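Local structure of beta-hexosaminidase Amuc_2018 (Akkermansia muciniphila, 6JEB) at residues A[185-190]-A[305-310]. The protein hydrolyses terminal non-reducing N-acetyl-D-hexosamine residues of N-acetyl-beta-D-hexosaminides, among them N-acetylglucosamine of unbranched N-glycans and of chitobiose. Residues are numbered along the deposited sequence; the frame is centred on the assembly and turned at random.
With ACM (acetamide), chain C.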
loop_
_atom_site.group_PDB
_atom_site.type_symbol
_atom_site.label_atom_id
_atom_site.label_comp_id
_atom_site.label_asym_id
_atom_site.label_seq_id
_atom_site.Cartn_x
_atom_site.Cartn_y
_atom_site.Cartn_z
ATOM N N ILE A 185 -5.617 0.775 -5.874
ATOM C CA ILE A 185 -6.661 0.847 -4.855
ATOM C C ILE A 185 -6.737 2.280 -4.343
ATOM O O ILE A 185 -5.840 2.710 -3.602
ATOM C CB ILE A 185 -6.322 -0.077 -3.673
ATOM C CG1 ILE A 185 -5.899 -1.481 -4.149
ATOM C CG2 ILE A 185 -7.480 -0.109 -2.677
ATOM C CD1 ILE A 185 -6.947 -2.203 -4.966
ATOM N N PRO A 186 -7.772 3.045 -4.682
ATOM C CA PRO A 186 -7.896 4.408 -4.137
ATOM C C PRO A 186 -8.446 4.381 -2.716
ATOM O O PRO A 186 -9.298 3.553 -2.376
ATOM C CB PRO A 186 -8.910 5.065 -5.082
ATOM C CG PRO A 186 -9.825 3.881 -5.475
ATOM C CD PRO A 186 -8.880 2.690 -5.595
ATOM N N GLU A 187 -7.961 5.302 -1.878
ATOM C CA GLU A 187 -8.500 5.480 -0.531
ATOM C C GLU A 187 -9.092 6.874 -0.393
ATOM O O GLU A 187 -8.402 7.875 -0.634
ATOM C CB GLU A 187 -7.457 5.258 0.570
ATOM C CG GLU A 187 -8.040 5.436 1.975
ATOM C CD GLU A 187 -7.001 5.350 3.074
ATOM O OE1 GLU A 187 -5.845 4.947 2.793
ATOM O OE2 GLU A 187 -7.342 5.690 4.225
ATOM N N ILE A 188 -10.363 6.925 -0.015
ATOM C CA ILE A 188 -11.037 8.150 0.404
ATOM C C ILE A 188 -11.267 7.986 1.899
ATOM O O ILE A 188 -12.196 7.285 2.322
ATOM C CB ILE A 188 -12.358 8.368 -0.343
ATOM C CG1 ILE A 188 -12.179 8.182 -1.857
ATOM C CG2 ILE A 188 -12.946 9.744 -0.006
ATOM C CD1 ILE A 188 -11.204 9.153 -2.509
ATOM N N ASP A 189 -10.410 8.596 2.713
ATOM C CA ASP A 189 -10.450 8.342 4.149
ATOM C C ASP A 189 -11.658 9.058 4.770
ATOM O O ASP A 189 -11.869 10.258 4.559
ATOM C CB ASP A 189 -9.126 8.788 4.781
ATOM C CG ASP A 189 -8.885 8.188 6.160
ATOM O OD1 ASP A 189 -9.861 7.772 6.823
ATOM O OD2 ASP A 189 -7.699 8.155 6.584
ATOM N N MET A 190 -12.476 8.309 5.506
ATOM C CA MET A 190 -13.664 8.855 6.148
ATOM C C MET A 190 -13.971 8.004 7.370
ATOM O O MET A 190 -13.581 6.833 7.423
ATOM C CB MET A 190 -14.853 8.823 5.181
ATOM C CG MET A 190 -15.152 7.437 4.647
ATOM S SD MET A 190 -16.440 7.448 3.390
ATOM C CE MET A 190 -15.520 7.970 1.969
ATOM N N GLN A 305 -12.872 -1.349 1.837
ATOM C CA GLN A 305 -11.885 -1.818 2.804
ATOM C C GLN A 305 -11.710 -0.746 3.871
ATOM O O GLN A 305 -12.110 0.403 3.681
ATOM C CB GLN A 305 -10.526 -2.119 2.162
ATOM C CG GLN A 305 -10.582 -3.049 0.973
ATOM C CD GLN A 305 -9.202 -3.318 0.413
ATOM O OE1 GLN A 305 -8.365 -2.413 0.354
ATOM N NE2 GLN A 305 -8.954 -4.557 -0.000
ATOM N N PHE A 306 -11.094 -1.127 4.997
ATOM C CA PHE A 306 -10.969 -0.230 6.142
ATOM C C PHE A 306 -9.655 -0.483 6.863
ATOM O O PHE A 306 -9.162 -1.613 6.894
ATOM C CB PHE A 306 -12.085 -0.472 7.170
ATOM C CG PHE A 306 -13.463 -0.508 6.578
ATOM C CD1 PHE A 306 -13.978 -1.690 6.054
ATOM C CD2 PHE A 306 -14.261 0.630 6.569
ATOM C CE1 PHE A 306 -15.253 -1.730 5.511
ATOM C CE2 PHE A 306 -15.536 0.591 6.026
ATOM C CZ PHE A 306 -16.030 -0.592 5.502
ATOM N N TRP A 307 -9.113 0.569 7.488
ATOM C CA TRP A 307 -8.109 0.379 8.532
ATOM C C TRP A 307 -8.800 -0.223 9.750
ATOM O O TRP A 307 -9.779 0.341 10.249
ATOM C CB TRP A 307 -7.458 1.712 8.920
ATOM C CG TRP A 307 -6.740 2.414 7.799
ATOM C CD1 TRP A 307 -7.112 3.584 7.194
ATOM C CD2 TRP A 307 -5.527 1.995 7.149
ATOM N NE1 TRP A 307 -6.214 3.916 6.204
ATOM C CE2 TRP A 307 -5.231 2.957 6.156
ATOM C CE3 TRP A 307 -4.660 0.909 7.319
ATOM C CZ2 TRP A 307 -4.110 2.863 5.335
ATOM C CZ3 TRP A 307 -3.541 0.814 6.499
ATOM C CH2 TRP A 307 -3.278 1.787 5.519
ATOM N N TYR A 308 -8.311 -1.367 10.224
ATOM C CA TYR A 308 -8.919 -2.001 11.390
ATOM C C TYR A 308 -8.638 -1.181 12.643
ATOM O O TYR A 308 -7.481 -0.869 12.942
ATOM C CB TYR A 308 -8.346 -3.404 11.568
ATOM C CG TYR A 308 -9.018 -4.181 12.673
ATOM C CD1 TYR A 308 -10.386 -4.413 12.649
ATOM C CD2 TYR A 308 -8.284 -4.688 13.737
ATOM C CE1 TYR A 308 -11.014 -5.140 13.661
ATOM C CE2 TYR A 308 -8.902 -5.412 14.760
ATOM C CZ TYR A 308 -10.267 -5.632 14.712
ATOM O OH TYR A 308 -10.895 -6.349 15.708
ATOM N N GLU A 309 -9.693 -0.835 13.385
ATOM C CA GLU A 309 -9.553 0.015 14.564
ATOM C C GLU A 309 -9.849 -0.716 15.872
ATOM O O GLU A 309 -10.068 -0.072 16.901
ATOM C CB GLU A 309 -10.367 1.306 14.427
ATOM C CG GLU A 309 -9.743 2.295 13.436
ATOM C CD GLU A 309 -8.425 2.870 13.935
ATOM O OE1 GLU A 309 -8.429 3.969 14.517
ATOM O OE2 GLU A 309 -7.375 2.221 13.757
ATOM N N GLY A 310 -9.842 -2.048 15.855
ATOM C CA GLY A 310 -9.910 -2.819 17.075
ATOM C C GLY A 310 -11.299 -3.178 17.556
ATOM O O GLY A 310 -11.420 -3.849 18.589
HETATM C C1 ACM C . -3.015 4.873 10.187
HETATM O O ACM C . -1.886 4.642 10.483
HETATM N N ACM C . -3.570 6.134 10.565
HETATM C C2 ACM C . -3.905 3.898 9.438
#
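Trp307 and Glu187 meet inside the barrel through a single hydrogen bond, from the indole NE1 to the carboxylate OE2 of Glu187 at 2.9 Å. The bond is bent, 146° at the hydrogen. The donor lies above the carboxylate plane, the oxygen stands a little off the ring plane at the indole edge, and the carboxylate and ring planes are 59° apart. Glu187 spans the gap with an extended chain, CG anti to the backbone N (chi1 -180°). A glutamate suits this place because its long chain reaches across the gap and its carboxylate offers two acceptors, OE1 bonded to His125 and His127, OE2 to the indole N-H. Those two histidines thus act with Trp307 to fix the rotation of a buried carboxylate. Tryptophan in turn offers one N-H at its edge and a broad face for the ligand. The acetamide methyl C2 sits over the centre of that face, 3.4 Å from CD2 of Trp307, as a CH-pi contact. Were Trp307 an alanine, Glu187 OE2 would probably lose its indole donor and the acetamide methyl the aromatic face it rests on. Deeper in, Ile185 and Gln305 cross at about a right angle, the branch methyl CG2 of Ile185 lying 3.9 Å from OE1 of Gln305, a van der Waals contact; the hydrogen bond of that amide oxygen is to the hydroxyl of Tyr322. Strands 183-187 and 303-307 are not neighbours, since strand 251-253 runs between them, and the contact is made by inward-pointing side chains alone. This is the interior of a glycoside hydrolase family 20 TIM barrel, where Asp257 and Tyr352 hydrogen-bond the acetamide and Trp307, Trp324 and Trp400 line its pocket, consistent with the place of the substrate's N-acetyl group in substrate-assisted catalysis.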